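Local coordinates for fibronectin type III domain-containing protein (Simiduia agarivorans, PDB 6P2K) that probably hydrolyses the backbone of xyloglucan or related beta-glucans as a family 74 glycoside hydrolase built on seven-bladed beta-propellers, at residues B[415-427]-B[434-448]. Residues are numbered along the deposited sequence; the frame is centred on the assembly and turned at random.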
ATOM      1  N   GLN B 415      25.367  -9.299  16.467  1.00 17.58           N
ATOM      2  CA  GLN B 415      26.112  -9.396  17.715  1.00 17.99           C
ATOM      3  C   GLN B 415      25.274  -8.777  18.823  1.00 17.90           C
ATOM      4  O   GLN B 415      24.844  -7.627  18.706  1.00 19.35           O
ATOM      5  CB  GLN B 415      27.451  -8.660  17.641  1.00 19.41           C
ATOM      6  CG  GLN B 415      28.508  -9.248  16.743  1.00 17.86           C
ATOM      7  CD  GLN B 415      29.817  -8.485  16.868  1.00 20.16           C
ATOM      8  OE1 GLN B 415      30.324  -8.281  17.974  1.00 20.69           O
ATOM      9  NE2 GLN B 415      30.362  -8.041  15.737  1.00 13.95           N
ATOM     10  N   GLY B 416      25.036  -9.539  19.886  1.00 17.92           N
ATOM     11  CA  GLY B 416      24.441  -8.974  21.079  1.00 17.39           C
ATOM     12  C   GLY B 416      25.524  -8.435  21.989  1.00 17.96           C
ATOM     13  O   GLY B 416      26.402  -9.188  22.418  1.00 21.67           O
ATOM     14  N   GLN B 417      25.493  -7.142  22.287  1.00 17.17           N
ATOM     15  CA  GLN B 417      26.597  -6.498  22.979  1.00 16.91           C
ATOM     16  C   GLN B 417      26.122  -5.805  24.247  1.00 17.96           C
ATOM     17  O   GLN B 417      24.940  -5.489  24.412  1.00 18.85           O
ATOM     18  CB  GLN B 417      27.295  -5.476  22.068  1.00 14.55           C
ATOM     19  CG  GLN B 417      27.927  -6.093  20.824  1.00 16.98           C
ATOM     20  CD  GLN B 417      28.733  -5.092  20.021  1.00 17.16           C
ATOM     21  OE1 GLN B 417      28.810  -3.914  20.372  1.00 18.24           O
ATOM     22  NE2 GLN B 417      29.340  -5.558  18.937  1.00 14.37           N
ATOM     23  N   ALA B 418      27.071  -5.582  25.150  1.00 18.81           N
ATOM     24  CA  ALA B 418      26.884  -4.628  26.228  1.00 20.79           C
ATOM     25  C   ALA B 418      27.161  -3.225  25.707  1.00 16.65           C
ATOM     26  O   ALA B 418      27.940  -3.036  24.768  1.00 22.69           O
ATOM     27  CB  ALA B 418      27.808  -4.951  27.405  1.00 18.79           C
ATOM     28  N   ASP B 419      26.485  -2.242  26.305  1.00 16.20           N
ATOM     29  CA  ASP B 419      26.620  -0.828  25.957  1.00 19.76           C
ATOM     30  C   ASP B 419      26.076  -0.492  24.569  1.00 20.67           C
ATOM     31  O   ASP B 419      25.350   0.495  24.419  1.00 19.83           O
ATOM     32  CB  ASP B 419      28.082  -0.379  26.060  1.00 23.02           C
ATOM     33  CG  ASP B 419      28.563  -0.278  27.494  1.00 24.24           C
ATOM     34  OD1 ASP B 419      27.753   0.096  28.366  1.00 25.43           O
ATOM     35  OD2 ASP B 419      29.752  -0.569  27.746  1.00 28.02           O
ATOM     36  N   ASN B 420      26.420  -1.281  23.548  1.00 19.75           N
ATOM     37  CA  ASN B 420      26.045  -0.975  22.171  1.00 18.11           C
ATOM     38  C   ASN B 420      24.865  -1.795  21.661  1.00 19.22           C
ATOM     39  O   ASN B 420      24.459  -1.611  20.508  1.00 19.38           O
ATOM     40  CB  ASN B 420      27.244  -1.169  21.245  1.00 16.57           C
ATOM     41  CG  ASN B 420      28.490  -0.479  21.760  1.00 21.47           C
ATOM     42  OD1 ASN B 420      28.475   0.717  22.056  1.00 20.95           O
ATOM     43  ND2 ASN B 420      29.576  -1.231  21.876  1.00 21.73           N
ATOM     44  N   GLY B 421      24.329  -2.707  22.469  1.00 18.73           N
ATOM     45  CA  GLY B 421      23.037  -3.311  22.168  1.00 16.43           C
ATOM     46  C   GLY B 421      23.011  -4.161  20.909  1.00 16.45           C
ATOM     47  O   GLY B 421      23.869  -5.021  20.684  1.00 16.98           O
ATOM     48  N   LEU B 422      21.989  -3.934  20.087  1.00 17.50           N
ATOM     49  CA  LEU B 422      21.743  -4.721  18.879  1.00 17.11           C
ATOM     50  C   LEU B 422      22.689  -4.250  17.781  1.00 16.41           C
ATOM     51  O   LEU B 422      22.452  -3.225  17.143  1.00 16.81           O
ATOM     52  CB  LEU B 422      20.290  -4.580  18.432  1.00 15.16           C
ATOM     53  CG  LEU B 422      19.173  -4.922  19.423  1.00 19.11           C
ATOM     54  CD1 LEU B 422      17.867  -4.260  19.006  1.00 15.83           C
ATOM     55  CD2 LEU B 422      18.988  -6.429  19.540  1.00 16.39           C
ATOM     56  N   MET B 423      23.757  -5.011  17.543  1.00 13.16           N
ATOM     57  CA  MET B 423      24.738  -4.703  16.503  1.00 13.69           C
ATOM     58  C   MET B 423      24.490  -5.643  15.328  1.00 16.76           C
ATOM     59  O   MET B 423      24.670  -6.858  15.451  1.00 20.01           O
ATOM     60  CB  MET B 423      26.159  -4.852  17.044  1.00 13.76           C
ATOM     61  CG  MET B 423      27.247  -4.453  16.064  1.00 17.49           C
ATOM     62  SD  MET B 423      27.257  -2.681  15.732  1.00 22.04           S
ATOM     63  CE  MET B 423      27.659  -2.049  17.361  1.00 23.02           C
ATOM     64  N   GLU B 424      24.081  -5.089  14.190  1.00 16.72           N
ATOM     65  CA  GLU B 424      23.530  -5.894  13.110  1.00 18.67           C
ATOM     66  C   GLU B 424      24.283  -5.676  11.806  1.00 19.63           C
ATOM     67  O   GLU B 424      24.746  -4.572  11.508  1.00 17.92           O
ATOM     68  CB  GLU B 424      22.046  -5.585  12.906  1.00 18.87           C
ATOM     69  CG  GLU B 424      21.191  -5.978  14.101  1.00 18.23           C
ATOM     70  CD  GLU B 424      19.733  -5.630  13.911  1.00 17.69           C
ATOM     71  OE1 GLU B 424      19.349  -4.489  14.231  1.00 18.86           O
ATOM     72  OE2 GLU B 424      18.974  -6.498  13.434  1.00 18.44           O
ATOM     73  N   SER B 425      24.381  -6.747  11.023  1.00 16.61           N
ATOM     74  CA  SER B 425      25.059  -6.736   9.736  1.00 17.34           C
ATOM     75  C   SER B 425      24.189  -7.409   8.689  1.00 18.31           C
ATOM     76  O   SER B 425      23.470  -8.366   8.991  1.00 18.16           O
ATOM     77  CB  SER B 425      26.413  -7.451   9.813  1.00 17.58           C
ATOM     78  OG  SER B 425      27.106  -7.359   8.580  1.00 17.56           O
ATOM     79  N   TRP B 426      24.264  -6.907   7.456  1.00 17.35           N
ATOM     80  CA  TRP B 426      23.562  -7.506   6.328  1.00 18.35           C
ATOM     81  C   TRP B 426      24.498  -7.870   5.182  1.00 20.34           C
ATOM     82  O   TRP B 426      24.022  -8.143   4.072  1.00 20.20           O
ATOM     83  CB  TRP B 426      22.454  -6.570   5.835  1.00 18.57           C
ATOM     84  CG  TRP B 426      21.481  -6.226   6.918  1.00 18.10           C
ATOM     85  CD1 TRP B 426      20.317  -6.873   7.208  1.00 17.90           C
ATOM     86  CD2 TRP B 426      21.606  -5.171   7.880  1.00 15.06           C
ATOM     87  NE1 TRP B 426      19.698  -6.276   8.279  1.00 17.37           N
ATOM     88  CE2 TRP B 426      20.470  -5.228   8.711  1.00 16.43           C
ATOM     89  CE3 TRP B 426      22.560  -4.177   8.110  1.00 13.04           C
ATOM     90  CZ2 TRP B 426      20.263  -4.329   9.759  1.00 16.04           C
ATOM     91  CZ3 TRP B 426      22.356  -3.285   9.151  1.00 17.61           C
ATOM     92  CH2 TRP B 426      21.215  -3.367   9.961  1.00 17.65           C
ATOM     93  N   ASP B 427      25.810  -7.892   5.418  1.00 19.88           N
ATOM     94  CA  ASP B 427      26.793  -8.323   4.425  1.00 23.05           C
ATOM     95  C   ASP B 427      27.739  -9.364   5.014  1.00 23.05           C
ATOM     96  O   ASP B 427      28.933  -9.398   4.703  1.00 21.24           O
ATOM     97  CB  ASP B 427      27.571  -7.134   3.856  1.00 24.18           C
ATOM     98  CG  ASP B 427      28.253  -6.292   4.931  1.00 26.17           C
ATOM     99  OD1 ASP B 427      28.433  -6.768   6.074  1.00 23.86           O
ATOM    100  OD2 ASP B 427      28.609  -5.133   4.623  1.00 24.73           O
ATOM    101  N   ASN B 434      24.060  -0.191  14.532  1.00 20.71           N
ATOM    102  CA  ASN B 434      23.303  -0.445  15.753  1.00 19.71           C
ATOM    103  C   ASN B 434      22.263   0.642  16.004  1.00 18.27           C
ATOM    104  O   ASN B 434      21.761   0.770  17.125  1.00 18.15           O
ATOM    105  CB  ASN B 434      24.242  -0.609  16.956  1.00 15.81           C
ATOM    106  CG  ASN B 434      24.763   0.716  17.502  1.00 16.42           C
ATOM    107  OD1 ASN B 434      24.856   1.715  16.793  1.00 13.61           O
ATOM    108  ND2 ASN B 434      25.104   0.721  18.784  1.00 13.84           N
ATOM    109  N   MET B 435      21.917   1.414  14.967  1.00 19.56           N
ATOM    110  CA  MET B 435      21.001   2.537  15.138  1.00 18.95           C
ATOM    111  C   MET B 435      19.615   2.084  15.585  1.00 17.79           C
ATOM    112  O   MET B 435      18.916   2.832  16.277  1.00 18.04           O
ATOM    113  CB  MET B 435      20.897   3.334  13.835  1.00 17.70           C
ATOM    114  CG  MET B 435      22.178   4.054  13.423  1.00 19.58           C
ATOM    115  SD  MET B 435      22.764   5.274  14.623  1.00 20.44           S
ATOM    116  CE  MET B 435      21.397   6.432  14.638  1.00 20.93           C
ATOM    117  N   GLN B 436      19.199   0.870  15.211  1.00 14.19           N
ATOM    118  CA  GLN B 436      17.855   0.415  15.554  1.00 14.16           C
ATOM    119  C   GLN B 436      17.680   0.118  17.039  1.00 17.89           C
ATOM    120  O   GLN B 436      16.542  -0.082  17.475  1.00 18.11           O
ATOM    121  CB  GLN B 436      17.478  -0.818  14.724  1.00 14.39           C
ATOM    122  CG  GLN B 436      17.299  -0.519  13.234  1.00 19.01           C
ATOM    123  CD  GLN B 436      16.528  -1.601  12.482  1.00 24.39           C
ATOM    124  OE1 GLN B 436      16.090  -2.596  13.061  1.00 20.11           O
ATOM    125  NE2 GLN B 436      16.359  -1.402  11.178  1.00 27.95           N
ATOM    126  N   HIS B 437      18.755   0.095  17.831  1.00 13.09           N
ATOM    127  CA  HIS B 437      18.591  -0.075  19.271  1.00 15.94           C
ATOM    128  C   HIS B 437      18.142   1.209  19.956  1.00 17.52           C
ATOM    129  O   HIS B 437      17.678   1.156  21.103  1.00 13.59           O
ATOM    130  CB  HIS B 437      19.888  -0.604  19.899  1.00 15.60           C
ATOM    131  CG  HIS B 437      20.777   0.454  20.482  1.00 19.32           C
ATOM    132  ND1 HIS B 437      21.739   1.109  19.740  1.00 21.08           N
ATOM    133  CD2 HIS B 437      20.879   0.940  21.742  1.00 19.17           C
ATOM    134  CE1 HIS B 437      22.382   1.965  20.514  1.00 19.43           C
ATOM    135  NE2 HIS B 437      21.879   1.883  21.733  1.00 20.54           N
ATOM    136  N   ARG B 438      18.230   2.345  19.268  1.00 15.60           N
ATOM    137  CA  ARG B 438      17.786   3.628  19.805  1.00 19.91           C
ATOM    138  C   ARG B 438      16.327   3.826  19.413  1.00 22.53           C
ATOM    139  O   ARG B 438      16.021   4.275  18.304  1.00 20.56           O
ATOM    140  CB  ARG B 438      18.682   4.750  19.293  1.00 24.36           C
ATOM    141  CG  ARG B 438      20.151   4.346  19.199  1.00 28.49           C
ATOM    142  CD  ARG B 438      21.075   5.538  19.002  1.00 35.30           C
ATOM    143  NE  ARG B 438      21.443   6.160  20.271  1.00 43.53           N
ATOM    144  CZ  ARG B 438      22.595   5.951  20.901  1.00 41.70           C
ATOM    145  NH1 ARG B 438      23.501   5.124  20.391  1.00 37.12           N
ATOM    146  NH2 ARG B 438      22.835   6.566  22.048  1.00 43.79           N
ATOM    147  N   ARG B 439      15.419   3.484  20.329  1.00 19.61           N
ATOM    148  CA  ARG B 439      13.996   3.425  20.025  1.00 20.22           C
ATOM    149  C   ARG B 439      13.290   4.768  20.162  1.00 21.54           C
ATOM    150  O   ARG B 439      12.135   4.885  19.741  1.00 21.69           O
ATOM    151  CB  ARG B 439      13.304   2.396  20.931  1.00 18.29           C
ATOM    152  CG  ARG B 439      13.996   1.038  20.996  1.00 15.53           C
ATOM    153  CD  ARG B 439      14.158   0.396  19.616  1.00 18.40           C
ATOM    154  NE  ARG B 439      12.888  -0.040  19.036  1.00 17.35           N
ATOM    155  CZ  ARG B 439      12.776  -0.639  17.854  1.00 19.91           C
ATOM    156  NH1 ARG B 439      13.859  -0.880  17.122  1.00 15.78           N
ATOM    157  NH2 ARG B 439      11.582  -1.001  17.401  1.00 20.39           N
ATOM    158  N   GLY B 440      13.945   5.776  20.725  1.00 23.93           N
ATOM    159  CA  GLY B 440      13.334   7.076  20.894  1.00 28.70           C
ATOM    160  C   GLY B 440      12.816   7.285  22.308  1.00 31.97           C
ATOM    161  O   GLY B 440      12.560   6.341  23.060  1.00 30.12           O
ATOM    162  N   GLY B 441      12.666   8.556  22.674  1.00 35.08           N
ATOM    163  CA  GLY B 441      12.213   8.895  24.014  1.00 35.58           C
ATOM    164  C   GLY B 441      13.136   8.428  25.116  1.00 35.14           C
ATOM    165  O   GLY B 441      12.666   8.081  26.206  1.00 37.01           O
ATOM    166  N   GLY B 442      14.444   8.404  24.862  1.00 33.59           N
ATOM    167  CA  GLY B 442      15.392   7.947  25.858  1.00 33.42           C
ATOM    168  C   GLY B 442      15.360   6.463  26.151  1.00 30.48           C
ATOM    169  O   GLY B 442      15.946   6.031  27.148  1.00 34.22           O
ATOM    170  N   PHE B 443      14.698   5.668  25.314  1.00 19.94           N
ATOM    171  CA  PHE B 443      14.595   4.222  25.501  1.00 20.64           C
ATOM    172  C   PHE B 443      15.552   3.560  24.515  1.00 20.89           C
ATOM    173  O   PHE B 443      15.280   3.505  23.312  1.00 17.76           O
ATOM    174  CB  PHE B 443      13.152   3.763  25.299  1.00 27.03           C
ATOM    175  CG  PHE B 443      12.958   2.279  25.405  1.00 26.29           C
ATOM    176  CD1 PHE B 443      13.464   1.572  26.482  1.00 27.58           C
ATOM    177  CD2 PHE B 443      12.245   1.594  24.434  1.00 27.93           C
ATOM    178  CE1 PHE B 443      13.276   0.204  26.582  1.00 29.92           C
ATOM    179  CE2 PHE B 443      12.055   0.230  24.524  1.00 29.08           C
ATOM    180  CZ  PHE B 443      12.569  -0.468  25.600  1.00 30.10           C
ATOM    181  N   ASN B 444      16.680   3.068  25.025  1.00 12.23           N
ATOM    182  CA  ASN B 444      17.734   2.498  24.197  1.00 20.32           C
ATOM    183  C   ASN B 444      18.011   1.065  24.626  1.00 18.96           C
ATOM    184  O   ASN B 444      18.218   0.798  25.814  1.00 20.98           O
ATOM    185  CB  ASN B 444      19.012   3.336  24.288  1.00 22.02           C
ATOM    186  CG  ASN B 444      18.800   4.771  23.838  1.00 25.57           C
ATOM    187  OD1 ASN B 444      18.386   5.029  22.708  1.00 24.09           O
ATOM    188  ND2 ASN B 444      19.096   5.711  24.720  1.00 28.38           N
ATOM    189  N   LEU B 445      18.023   0.151  23.658  1.00 16.05           N
ATOM    190  CA  LEU B 445      18.258  -1.267  23.932  1.00 18.04           C
ATOM    191  C   LEU B 445      19.760  -1.551  23.865  1.00 19.00           C
ATOM    192  O   LEU B 445      20.273  -2.178  22.936  1.00 15.83           O
ATOM    193  CB  LEU B 445      17.480  -2.132  22.948  1.00 18.66           C
ATOM    194  CG  LEU B 445      15.966  -1.919  22.901  1.00 19.68           C
ATOM    195  CD1 LEU B 445      15.354  -2.684  21.736  1.00 10.53           C
ATOM    196  CD2 LEU B 445      15.330  -2.340  24.217  1.00 17.01           C
ATOM    197  N   SER B 446      20.468  -1.083  24.891  1.00 17.39           N
ATOM    198  CA  SER B 446      21.927  -1.071  24.884  1.00 17.84           C
ATOM    199  C   SER B 446      22.562  -2.356  25.412  1.00 18.94           C
ATOM    200  O   SER B 446      23.793  -2.466  25.384  1.00 15.76           O
ATOM    201  CB  SER B 446      22.439   0.127  25.691  1.00 20.24           C
ATOM    202  OG  SER B 446      21.641   0.360  26.835  1.00 28.95           O
ATOM    203  N   ASP B 447      21.771  -3.329  25.869  1.00 16.24           N
ATOM    204  CA  ASP B 447      22.301  -4.571  26.424  1.00 18.20           C
ATOM    205  C   ASP B 447      21.530  -5.748  25.844  1.00 15.73           C
ATOM    206  O   ASP B 447      20.310  -5.829  26.004  1.00 16.03           O
ATOM    207  CB  ASP B 447      22.216  -4.569  27.953  1.00 20.72           C
ATOM    208  CG  ASP B 447      23.045  -5.668  28.586  1.00 21.33           C
ATOM    209  OD1 ASP B 447      22.508  -6.780  28.780  1.00 17.17           O
ATOM    210  OD2 ASP B 447      24.234  -5.420  28.886  1.00 22.82           O
ATOM    211  N   VAL B 448      22.242  -6.659  25.175  1.00 17.06           N
ATOM    212  CA  VAL B 448      21.630  -7.762  24.428  1.00 15.01           C
ATOM    213  C   VAL B 448      22.411  -9.032  24.766  1.00 18.33           C
ATOM    214  O   VAL B 448      23.390  -9.378  24.097  1.00 15.56           O
ATOM    215  CB  VAL B 448      21.613  -7.507  22.918  1.00 16.01           C
ATOM    216  CG1 VAL B 448      20.956  -8.671  22.187  1.00 15.95           C
ATOM    217  CG2 VAL B 448      20.887  -6.204  22.606  1.00 15.78           C
TER
HETATM  218  O   HOH W   1      25.094  -2.884  28.738  1.00 14.89           O
HETATM  219  O   HOH W   2      23.227   3.209  23.879  1.00 34.64           O
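Gly421 and Ser446 bring their CA atoms to 3.7 Å where the antiparallel hairpin of strands 412-417 and 421-425 meets the chain just ahead of strand 447-456; Gly416 lies nearest Val448 and Met423 nearest Asn434. Val448 N donates to Gln417 O (3.0 Å) from above the carbonyl plane; Gly421 CA adds a CA-H...O contact to Leu445 O. A CB on Gly416 would run into Val448 O and one on Gly421 into Leu445 O, consistent with glycine at both places; the positive phi of Gly421 (65°) favours it as well.

Asn434 binds the hairpin from the other end of 434-448. Its ND2 donates to Asn420 O at 3.0 Å, nearly straight (168°), on a carbonyl lone pair and within its own amide plane. With CG between the backbone N and the carbonyl carbon (chi1 78°), the amide reaches the 418-421 connection while CB meets Met423 CE at 3.7 Å. Asn434 O accepts from His437 N and, at 2.6 Å, from His437 ND1; Asn420 O sits over one face of that imidazole. An alanine in place of Asn434 would probably leave Asn420 O without this donor and the connection less firmly fixed.

Leu422 CD2 packs on Val448 CG2 (3.6 Å), their side chains crossing near a right angle, and CD1 lies alongside Leu445 CD1. Lys482 NZ salt-bridges Glu424 OE2, which also hydrogen-bonds Tyr412 OH. In this buried junction between successive sheets of the protein's propeller part, Gln417 O and Asn420 O thus each receive an N-H from 434-448, beside aliphatic packing.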